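Local atomic coordinates of arginine kinase (Anthopleura japonica, PDB entry 4RF6), a protein that catalyses the reversible transfer of a phosphoryl group from ATP to L-arginine, giving phosphoarginine and ADP, and carries two kinase repeats in one chain. Residues K35-P40 and D90-D95; K309-A314 and N336-G341; R483-R488 and R588-E593. One frame throughout, in Å; residues are numbered along the deposited sequence.

Contact 1: residues K35-P40 and D90-D95; sequences KKYLTP and DAIIED
The ring of Tyr37 is covered on both faces. Ala91 CB lies over one, 3.8 Å from the ring centroid and 24° off the ring normal, a CH-pi contact displaced toward the CD1 side. On the opposite face lies CG of Lys36, the residue just before it in the helix, so that a methyl group of the second helix and a methylene of the ring's own helix hold the ring between them. At the edge, near the ring plane, is the carboxylate oxygen OD2 of Asp95. Tyr37 OH donates to Asp95 OD2 at 2.7 Å, reaching it on the anti side and 19° out of the carboxylate plane; ring and carboxylate planes are steeply inclined, 76° apart. With CG anti to its carbonyl carbon, Tyr37 leans toward helix 86-96, and the side chain spans one turn of that helix, its face on Ala91 and its hydroxyl at Asp95.

The same OD2 receives a second, weaker partner. Lys36 bends at chi3 and brings NZ to 3.5 Å from Asp95 OD2, a long salt bridge made at the exposed side of the contact. Two donors on one carboxylate oxygen would be expected to favour its ionised form. Away from the polar end, Ile92 CG1 approaches Tyr37 CD2 obliquely, 4.0 Å away, and continues the apolar side of the interface.

Here a short helix is fastened to a longer one within the small, helical N-terminal domain of a phosphagen kinase. Leu33, earlier in helix 33-37, also touches Ile92 and Asp95. Ile92 further packs on Val74, which by similarity belongs to the arginine-binding loop, while Leu38, just after the short helix, turns into the cluster formed by Leu57 and Ile61 of helix 57-66.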
loop_
_atom_site.group_PDB
_atom_site.type_symbol
_atom_site.label_atom_id
_atom_site.label_comp_id
_atom_site.label_asym_id
_atom_site.label_seq_id
_atom_site.Cartn_x
_atom_site.Cartn_y
_atom_site.Cartn_z
ATOM N N LYS A 35 -36.576 13.139 -12.652
ATOM C CA LYS A 35 -37.934 13.301 -12.145
ATOM C C LYS A 35 -38.194 14.777 -11.878
ATOM O O LYS A 35 -39.263 15.309 -12.189
ATOM C CB LYS A 35 -38.135 12.503 -10.853
ATOM C CG LYS A 35 -39.228 13.075 -9.952
ATOM C CD LYS A 35 -39.752 12.043 -8.968
ATOM C CE LYS A 35 -41.097 12.470 -8.393
ATOM N NZ LYS A 35 -41.807 11.321 -7.762
ATOM N N LYS A 36 -37.191 15.430 -11.303
ATOM C CA LYS A 36 -37.299 16.826 -10.911
ATOM C C LYS A 36 -37.458 17.768 -12.114
ATOM O O LYS A 36 -38.163 18.778 -12.035
ATOM C CB LYS A 36 -36.085 17.224 -10.063
ATOM C CG LYS A 36 -36.200 18.589 -9.407
ATOM C CD LYS A 36 -35.005 18.897 -8.509
ATOM C CE LYS A 36 -34.936 17.961 -7.313
ATOM N NZ LYS A 36 -33.871 18.365 -6.344
ATOM N N TYR A 37 -36.830 17.431 -13.235
ATOM C CA TYR A 37 -36.788 18.364 -14.360
ATOM C C TYR A 37 -37.405 17.893 -15.677
ATOM O O TYR A 37 -37.574 18.698 -16.596
ATOM C CB TYR A 37 -35.359 18.853 -14.578
ATOM C CG TYR A 37 -34.823 19.570 -13.371
ATOM C CD1 TYR A 37 -35.330 20.808 -13.003
ATOM C CD2 TYR A 37 -33.828 19.002 -12.587
ATOM C CE1 TYR A 37 -34.852 21.469 -11.898
ATOM C CE2 TYR A 37 -33.342 19.655 -11.477
ATOM C CZ TYR A 37 -33.859 20.887 -11.137
ATOM O OH TYR A 37 -33.383 21.547 -10.033
ATOM N N LEU A 38 -37.732 16.610 -15.786
ATOM C CA LEU A 38 -38.525 16.175 -16.926
ATOM C C LEU A 38 -40.003 16.342 -16.598
ATOM O O LEU A 38 -40.660 15.409 -16.128
ATOM C CB LEU A 38 -38.236 14.733 -17.328
ATOM C CG LEU A 38 -38.973 14.312 -18.609
ATOM C CD1 LEU A 38 -38.258 14.827 -19.842
ATOM C CD2 LEU A 38 -39.140 12.814 -18.666
ATOM N N THR A 39 -40.506 17.551 -16.830
ATOM C CA THR A 39 -41.910 17.873 -16.634
ATOM C C THR A 39 -42.641 17.579 -17.945
ATOM O O THR A 39 -41.997 17.488 -18.998
ATOM C CB THR A 39 -42.080 19.345 -16.219
ATOM O OG1 THR A 39 -41.607 20.199 -17.267
ATOM C CG2 THR A 39 -41.296 19.638 -14.933
ATOM N N PRO A 40 -43.976 17.394 -17.887
ATOM C CA PRO A 40 -44.757 17.056 -19.086
ATOM C C PRO A 40 -44.532 18.041 -20.230
ATOM O O PRO A 40 -44.553 17.646 -21.394
ATOM C CB PRO A 40 -46.202 17.156 -18.591
ATOM C CG PRO A 40 -46.122 16.795 -17.149
ATOM C CD PRO A 40 -44.799 17.338 -16.662
ATOM N N ASP A 90 -29.669 21.432 -18.847
ATOM C CA ASP A 90 -29.238 22.662 -18.169
ATOM C C ASP A 90 -29.684 22.701 -16.712
ATOM O O ASP A 90 -28.904 23.014 -15.809
ATOM C CB ASP A 90 -29.769 23.907 -18.887
ATOM C CG ASP A 90 -29.118 24.125 -20.235
ATOM O OD1 ASP A 90 -28.114 23.444 -20.524
ATOM O OD2 ASP A 90 -29.613 24.986 -20.996
ATOM N N ALA A 91 -30.955 22.388 -16.496
ATOM C CA ALA A 91 -31.518 22.363 -15.151
ATOM C C ALA A 91 -30.820 21.304 -14.305
ATOM O O ALA A 91 -30.440 21.556 -13.162
ATOM C CB ALA A 91 -33.006 22.098 -15.215
ATOM N N ILE A 92 -30.656 20.117 -14.877
ATOM C CA ILE A 92 -29.985 19.019 -14.190
ATOM C C ILE A 92 -28.553 19.401 -13.801
ATOM O O ILE A 92 -28.128 19.185 -12.664
ATOM C CB ILE A 92 -29.975 17.745 -15.054
ATOM C CG1 ILE A 92 -31.392 17.187 -15.192
ATOM C CG2 ILE A 92 -29.037 16.695 -14.461
ATOM C CD1 ILE A 92 -31.476 15.892 -15.980
ATOM N N ILE A 93 -27.819 19.977 -14.748
ATOM C CA ILE A 93 -26.436 20.378 -14.508
ATOM C C ILE A 93 -26.339 21.403 -13.379
ATOM O O ILE A 93 -25.594 21.207 -12.412
ATOM C CB ILE A 93 -25.785 20.957 -15.788
ATOM C CG1 ILE A 93 -25.439 19.837 -16.773
ATOM C CG2 ILE A 93 -24.531 21.755 -15.437
ATOM C CD1 ILE A 93 -25.414 20.284 -18.239
ATOM N N GLU A 94 -27.099 22.489 -13.495
ATOM C CA GLU A 94 -27.022 23.568 -12.513
ATOM C C GLU A 94 -27.522 23.155 -11.121
ATOM O O GLU A 94 -27.180 23.794 -10.123
ATOM C CB GLU A 94 -27.730 24.832 -13.023
ATOM C CG GLU A 94 -27.018 25.499 -14.203
ATOM C CD GLU A 94 -27.631 26.838 -14.586
ATOM O OE1 GLU A 94 -28.754 27.130 -14.125
ATOM O OE2 GLU A 94 -26.984 27.595 -15.342
ATOM N N ASP A 95 -28.325 22.095 -11.056
ATOM C CA ASP A 95 -28.717 21.517 -9.770
ATOM C C ASP A 95 -27.550 20.729 -9.191
ATOM O O ASP A 95 -27.006 21.090 -8.144
ATOM C CB ASP A 95 -29.927 20.593 -9.935
ATOM C CG ASP A 95 -30.516 20.131 -8.599
ATOM O OD1 ASP A 95 -29.756 19.803 -7.664
ATOM O OD2 ASP A 95 -31.758 20.093 -8.490
#

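Contact 2: residues K309-A314 and N336-G341; sequences KYHIQA and NRRRLG
Arg338 and His311 stack flat on one another beside an antiparallel bridge in which strand 312-316, an edge strand of the catalytic-domain sheet, pairs with the end of strand 331-336. Ile312 and Asn336 form the bridge as a non-hydrogen-bonded pair, CA to CA 4.4 Å. Arg337 N then donates to His311 O at 3.0 Å, closing the pairing where the chain leaves helix 303-310 through a Schellman motif with His311 at positive phi.

The side chain of Arg338 sets out from CB toward the other segment and runs extended from CG to NE. CG only approaches His311 CB, and CD settles against the same atom at 3.6 Å. NE comes over the CG-CD2 side of the imidazole, CZ lies 3.3 Å from His311 CD2, NH1 ends above the middle of the ring, and NH2 stays near His311 CD2, toward the rim. The two planes are only 9° apart, their centres separated by 3.6 Å; NH1 and His311 NE2 are close, but at an angle unsuited to a hydrogen bond. Arg337 instead crosses Gln313 obliquely, its CG 3.5 Å from Gln313 OE1, and the Ile312 carbonyl oxygen lies over a face of its guanidinium, too poorly angled for a hydrogen bond; the Gln313 amide nitrogen is bound by Ser335.

Asn336 ties down the loop that follows. OD1 accepts from the backbone N of Ala288, predicted to bind ATP, whereas ND2 serves the carbonyls of Met286 and Arg338, with Arg338 O 3.1 Å away and only 4° out of the amide plane of Asn336.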
loop_
_atom_site.group_PDB
_atom_site.type_symbol
_atom_site.label_atom_id
_atom_site.label_comp_id
_atom_site.label_asym_id
_atom_site.label_seq_id
_atom_site.Cartn_x
_atom_site.Cartn_y
_atom_site.Cartn_z
ATOM N N LYS A 309 -14.554 25.119 3.204
ATOM C CA LYS A 309 -13.618 26.070 2.610
ATOM C C LYS A 309 -12.988 25.554 1.317
ATOM O O LYS A 309 -12.893 26.289 0.329
ATOM C CB LYS A 309 -12.529 26.454 3.622
ATOM C CG LYS A 309 -11.369 27.266 3.039
ATOM C CD LYS A 309 -10.807 28.230 4.082
ATOM C CE LYS A 309 -9.287 28.334 4.024
ATOM N NZ LYS A 309 -8.797 29.143 2.870
ATOM N N TYR A 310 -12.579 24.287 1.313
ATOM C CA TYR A 310 -11.895 23.729 0.152
ATOM C C TYR A 310 -12.807 22.928 -0.781
ATOM O O TYR A 310 -12.338 22.344 -1.760
ATOM C CB TYR A 310 -10.675 22.915 0.597
ATOM C CG TYR A 310 -9.648 23.778 1.288
ATOM C CD1 TYR A 310 -8.883 24.684 0.564
ATOM C CD2 TYR A 310 -9.462 23.714 2.665
ATOM C CE1 TYR A 310 -7.954 25.488 1.186
ATOM C CE2 TYR A 310 -8.532 24.515 3.293
ATOM C CZ TYR A 310 -7.782 25.400 2.545
ATOM O OH TYR A 310 -6.851 26.208 3.158
ATOM N N HIS A 311 -14.105 22.926 -0.483
ATOM C CA HIS A 311 -15.104 22.222 -1.296
ATOM C C HIS A 311 -14.777 20.742 -1.439
ATOM O O HIS A 311 -14.906 20.157 -2.521
ATOM C CB HIS A 311 -15.245 22.875 -2.670
ATOM C CG HIS A 311 -15.277 24.369 -2.618
ATOM N ND1 HIS A 311 -14.320 25.154 -3.224
ATOM C CD2 HIS A 311 -16.132 25.222 -2.004
ATOM C CE1 HIS A 311 -14.592 26.427 -2.999
ATOM N NE2 HIS A 311 -15.686 26.494 -2.260
ATOM N N ILE A 312 -14.347 20.146 -0.334
ATOM C CA ILE A 312 -14.069 18.720 -0.285
ATOM C C ILE A 312 -15.050 18.052 0.672
ATOM O O ILE A 312 -15.812 18.734 1.356
ATOM C CB ILE A 312 -12.625 18.449 0.142
ATOM C CG1 ILE A 312 -12.310 19.157 1.465
ATOM C CG2 ILE A 312 -11.668 18.904 -0.954
ATOM C CD1 ILE A 312 -10.853 19.011 1.919
ATOM N N GLN A 313 -15.044 16.724 0.709
ATOM C CA GLN A 313 -15.957 15.984 1.574
ATOM C C GLN A 313 -15.198 14.847 2.247
ATOM O O GLN A 313 -14.227 14.327 1.688
ATOM C CB GLN A 313 -17.128 15.430 0.761
ATOM C CG GLN A 313 -16.698 14.515 -0.379
ATOM C CD GLN A 313 -17.787 14.308 -1.418
ATOM O OE1 GLN A 313 -18.979 14.378 -1.111
ATOM N NE2 GLN A 313 -17.379 14.054 -2.660
ATOM N N ALA A 314 -15.633 14.465 3.445
ATOM C CA ALA A 314 -14.995 13.367 4.166
ATOM C C ALA A 314 -15.967 12.225 4.422
ATOM O O ALA A 314 -17.019 12.420 5.036
ATOM C CB ALA A 314 -14.398 13.855 5.470
ATOM N N ASN A 336 -13.078 15.535 -3.760
ATOM C CA ASN A 336 -13.627 16.812 -4.206
ATOM C C ASN A 336 -15.136 16.726 -4.390
ATOM O O ASN A 336 -15.662 15.686 -4.800
ATOM C CB ASN A 336 -12.992 17.216 -5.530
ATOM C CG ASN A 336 -13.162 16.153 -6.583
ATOM O OD1 ASN A 336 -12.822 14.992 -6.357
ATOM N ND2 ASN A 336 -13.724 16.529 -7.730
ATOM N N ARG A 337 -15.836 17.818 -4.109
ATOM C CA ARG A 337 -17.269 17.859 -4.366
ATOM C C ARG A 337 -17.592 18.518 -5.707
ATOM O O ARG A 337 -18.703 18.373 -6.220
ATOM C CB ARG A 337 -18.008 18.582 -3.235
ATOM C CG ARG A 337 -18.611 17.648 -2.193
ATOM C CD ARG A 337 -19.453 18.401 -1.168
ATOM N NE ARG A 337 -18.645 19.293 -0.341
ATOM C CZ ARG A 337 -18.933 19.619 0.917
ATOM N NH1 ARG A 337 -20.014 19.120 1.503
ATOM N NH2 ARG A 337 -18.135 20.441 1.591
ATOM N N ARG A 338 -16.618 19.229 -6.272
ATOM C CA ARG A 338 -16.869 20.096 -7.424
ATOM C C ARG A 338 -16.055 19.744 -8.684
ATOM O O ARG A 338 -14.912 19.280 -8.596
ATOM C CB ARG A 338 -16.629 21.558 -7.031
ATOM C CG ARG A 338 -17.543 22.068 -5.923
ATOM C CD ARG A 338 -17.230 23.519 -5.604
ATOM N NE ARG A 338 -18.250 24.156 -4.771
ATOM C CZ ARG A 338 -18.260 25.450 -4.468
ATOM N NH1 ARG A 338 -17.304 26.249 -4.926
ATOM N NH2 ARG A 338 -19.223 25.946 -3.704
ATOM N N ARG A 339 -16.657 19.979 -9.850
ATOM C CA ARG A 339 -16.021 19.689 -11.135
ATOM C C ARG A 339 -16.255 20.798 -12.160
ATOM O O ARG A 339 -15.515 20.923 -13.142
ATOM C CB ARG A 339 -16.553 18.378 -11.713
ATOM C CG ARG A 339 -16.231 17.149 -10.896
ATOM C CD ARG A 339 -16.685 15.885 -11.607
ATOM N NE ARG A 339 -16.300 14.698 -10.857
ATOM C CZ ARG A 339 -17.126 14.001 -10.085
ATOM N NH1 ARG A 339 -18.399 14.362 -9.977
ATOM N NH2 ARG A 339 -16.679 12.935 -9.430
ATOM N N LEU A 340 -17.306 21.580 -11.948
ATOM C CA LEU A 340 -17.610 22.700 -12.831
ATOM C C LEU A 340 -17.343 24.014 -12.117
ATOM O O LEU A 340 -17.861 24.248 -11.018
ATOM C CB LEU A 340 -19.067 22.652 -13.302
ATOM C CG LEU A 340 -19.349 21.842 -14.568
ATOM C CD1 LEU A 340 -20.850 21.670 -14.795
ATOM C CD2 LEU A 340 -18.701 22.514 -15.765
ATOM N N GLY A 341 -16.525 24.866 -12.730
ATOM C CA GLY A 341 -16.272 26.186 -12.177
ATOM C C GLY A 341 -14.909 26.294 -11.525
ATOM O O GLY A 341 -14.552 27.346 -10.993
#

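Contact 3: residues R483-R488 and R588-E593; sequences RIRVAR and RIISME
Regular antiparallel strand pairing joins Arg483-Arg488 to Arg588-Glu593 in the middle of the eight-stranded sheet of the second repeat's catalytic domain. The strand axes approach to 4.6 Å at 167° between their directions. Ile484 with Ser591 and Val486 with Ile589 are the hydrogen-bonded pairs, each closed by two bonds: Ile484 N to Ser591 O and Val486 N to Ile589 O are both 2.8 Å, and their return bonds are of similar length. Between them, Arg485 stands opposite Ile590 in a non-hydrogen-bonded pair, where Arg485 CA leans on Ile589 O at 3.1 Å in a CA-H...O contact.

The two faces differ sharply. On one, Arg483, Arg485 and Arg588 gather round Ile590. Arg483 is extended as far as NE, CG anti to the backbone N (chi1 -176°), which carries it slantwise across Ile590 and brings NH2 to 3.2 Å from Ile590 CD1. Arg485 instead folds back at chi2 and chi3; its CG touches Ile590 CG1 and Arg588 CG, both at 3.7 Å. The guanidinium of Arg588 faces Arg485 NE, while its NH1 lies at the edge of the Arg483 guanidinium. These three match Arg131, Arg133 and Arg236 of the first repeat, which are predicted to bind ATP, so the cluster is consistent with a pocket prepared for nucleotide phosphates. Arg485 NH1 is held by Gly637 O.

The other face is mostly apolar: Val486 CG2 meets Ile589 CB at 4.0 Å. Ser591 is the polar exception, its OG taken up by Val601 O and Arg604. Helix 598-616 covers this side, with Leu605 on Ile484 and Ile589. Strand 638-645 flanks 479-488 beyond the pair, and strand 577-581 flanks 587-594.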
loop_
_atom_site.group_PDB
_atom_site.type_symbol
_atom_site.label_atom_id
_atom_site.label_comp_id
_atom_site.label_asym_id
_atom_site.label_seq_id
_atom_site.Cartn_x
_atom_site.Cartn_y
_atom_site.Cartn_z
ATOM N N ARG A 483 19.523 -24.613 11.688
ATOM C CA ARG A 483 19.017 -23.369 11.120
ATOM C C ARG A 483 19.801 -22.184 11.671
ATOM O O ARG A 483 20.030 -22.091 12.882
ATOM C CB ARG A 483 17.540 -23.215 11.487
ATOM C CG ARG A 483 16.819 -22.009 10.894
ATOM C CD ARG A 483 15.343 -22.054 11.291
ATOM N NE ARG A 483 14.572 -20.909 10.810
ATOM C CZ ARG A 483 14.413 -19.770 11.482
ATOM N NH1 ARG A 483 14.976 -19.602 12.672
ATOM N NH2 ARG A 483 13.686 -18.794 10.963
ATOM N N ILE A 484 20.218 -21.278 10.793
ATOM C CA ILE A 484 20.855 -20.045 11.259
ATOM C C ILE A 484 20.280 -18.840 10.538
ATOM O O ILE A 484 20.300 -18.776 9.305
ATOM C CB ILE A 484 22.387 -20.063 11.082
ATOM C CG1 ILE A 484 23.005 -21.286 11.768
ATOM C CG2 ILE A 484 22.992 -18.779 11.641
ATOM C CD1 ILE A 484 24.505 -21.457 11.505
ATOM N N ARG A 485 19.770 -17.891 11.318
ATOM C CA ARG A 485 19.143 -16.685 10.788
ATOM C C ARG A 485 19.915 -15.452 11.242
ATOM O O ARG A 485 20.394 -15.408 12.378
ATOM C CB ARG A 485 17.695 -16.596 11.289
ATOM C CG ARG A 485 16.988 -15.256 11.039
ATOM C CD ARG A 485 17.142 -14.282 12.218
ATOM N NE ARG A 485 16.183 -14.534 13.291
ATOM C CZ ARG A 485 16.135 -13.844 14.425
ATOM N NH1 ARG A 485 17.002 -12.861 14.641
ATOM N NH2 ARG A 485 15.223 -14.135 15.343
ATOM N N VAL A 486 20.020 -14.445 10.376
ATOM C CA VAL A 486 20.498 -13.134 10.817
ATOM C C VAL A 486 19.537 -12.042 10.357
ATOM O O VAL A 486 18.974 -12.109 9.264
ATOM C CB VAL A 486 21.947 -12.805 10.352
ATOM C CG1 VAL A 486 22.948 -13.775 10.953
ATOM C CG2 VAL A 486 22.051 -12.799 8.839
ATOM N N ALA A 487 19.329 -11.052 11.214
ATOM C CA ALA A 487 18.592 -9.859 10.830
ATOM C C ALA A 487 19.611 -8.830 10.367
ATOM O O ALA A 487 20.655 -8.666 10.993
ATOM C CB ALA A 487 17.805 -9.319 12.008
ATOM N N ARG A 488 19.310 -8.125 9.283
ATOM C CA ARG A 488 20.199 -7.070 8.807
ATOM C C ARG A 488 19.362 -5.903 8.303
ATOM O O ARG A 488 18.222 -6.094 7.866
ATOM C CB ARG A 488 21.113 -7.588 7.693
ATOM C CG ARG A 488 22.160 -8.621 8.117
ATOM C CD ARG A 488 23.262 -7.984 8.970
ATOM N NE ARG A 488 24.332 -8.935 9.272
ATOM C CZ ARG A 488 24.376 -9.689 10.367
ATOM N NH1 ARG A 488 23.413 -9.602 11.283
ATOM N NH2 ARG A 488 25.385 -10.531 10.547
ATOM N N ARG A 588 15.689 -10.388 6.683
ATOM C CA ARG A 588 15.823 -11.551 7.551
ATOM C C ARG A 588 16.359 -12.683 6.687
ATOM O O ARG A 588 15.710 -13.110 5.726
ATOM C CB ARG A 588 14.496 -11.939 8.191
ATOM C CG ARG A 588 14.663 -12.988 9.279
ATOM C CD ARG A 588 13.384 -13.763 9.516
ATOM N NE ARG A 588 12.786 -13.457 10.810
ATOM C CZ ARG A 588 12.111 -14.341 11.540
ATOM N NH1 ARG A 588 11.955 -15.583 11.098
ATOM N NH2 ARG A 588 11.596 -13.988 12.710
ATOM N N ILE A 589 17.553 -13.152 7.025
ATOM C CA ILE A 589 18.301 -14.043 6.146
ATOM C C ILE A 589 18.518 -15.381 6.839
ATOM O O ILE A 589 19.090 -15.429 7.929
ATOM C CB ILE A 589 19.642 -13.401 5.752
ATOM C CG1 ILE A 589 19.397 -11.966 5.269
ATOM C CG2 ILE A 589 20.344 -14.236 4.684
ATOM C CD1 ILE A 589 20.648 -11.152 4.967
ATOM N N ILE A 590 18.056 -16.462 6.208
ATOM C CA ILE A 590 17.986 -17.765 6.870
ATOM C C ILE A 590 18.603 -18.909 6.060
ATOM O O ILE A 590 18.209 -19.153 4.916
ATOM C CB ILE A 590 16.525 -18.134 7.189
ATOM C CG1 ILE A 590 15.837 -17.006 7.961
ATOM C CG2 ILE A 590 16.450 -19.445 7.971
ATOM C CD1 ILE A 590 14.366 -17.246 8.222
ATOM N N SER A 591 19.556 -19.617 6.666
ATOM C CA SER A 591 20.150 -20.809 6.061
ATOM C C SER A 591 19.701 -22.026 6.869
ATOM O O SER A 591 19.675 -21.977 8.105
ATOM C CB SER A 591 21.679 -20.705 6.034
ATOM O OG SER A 591 22.257 -21.809 5.351
ATOM N N MET A 592 19.345 -23.108 6.178
ATOM C CA MET A 592 18.621 -24.210 6.807
ATOM C C MET A 592 18.909 -25.568 6.156
ATOM O O MET A 592 18.979 -25.674 4.928
ATOM C CB MET A 592 17.123 -23.916 6.714
ATOM C CG MET A 592 16.774 -23.036 5.510
ATOM S SD MET A 592 15.010 -22.810 5.216
ATOM C CE MET A 592 14.361 -23.126 6.856
ATOM N N GLU A 593 19.056 -26.605 6.978
ATOM C CA GLU A 593 19.259 -27.965 6.477
ATOM C C GLU A 593 18.599 -29.012 7.373
ATOM O O GLU A 593 18.381 -28.782 8.570
ATOM C CB GLU A 593 20.753 -28.294 6.370
ATOM C CG GLU A 593 21.522 -27.585 5.258
ATOM C CD GLU A 593 22.960 -28.081 5.142
ATOM O OE1 GLU A 593 23.736 -27.496 4.356
ATOM O OE2 GLU A 593 23.310 -29.062 5.837
#

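Contacts 1 and 2 belong to the first kinase repeat and contact 3 to the second, and along the chain they follow one another in that order. Contact 1 joins two helices of the N-terminal domain; contact 2 lies at the margin of the catalytic sheet. Their centres are 22 Å apart, yet they meet directly, Ile93 CG2 packing on Leu340 CD1 at 3.7 Å, so the small and large domains touch here. Contact 3 sits centrally in the equivalent sheet, its centre about 52 Å from that of contact 2 and 68 Å from that of contact 1. Helix 344-370 leads from one repeat to the next, joining two complete kinase folds in tandem.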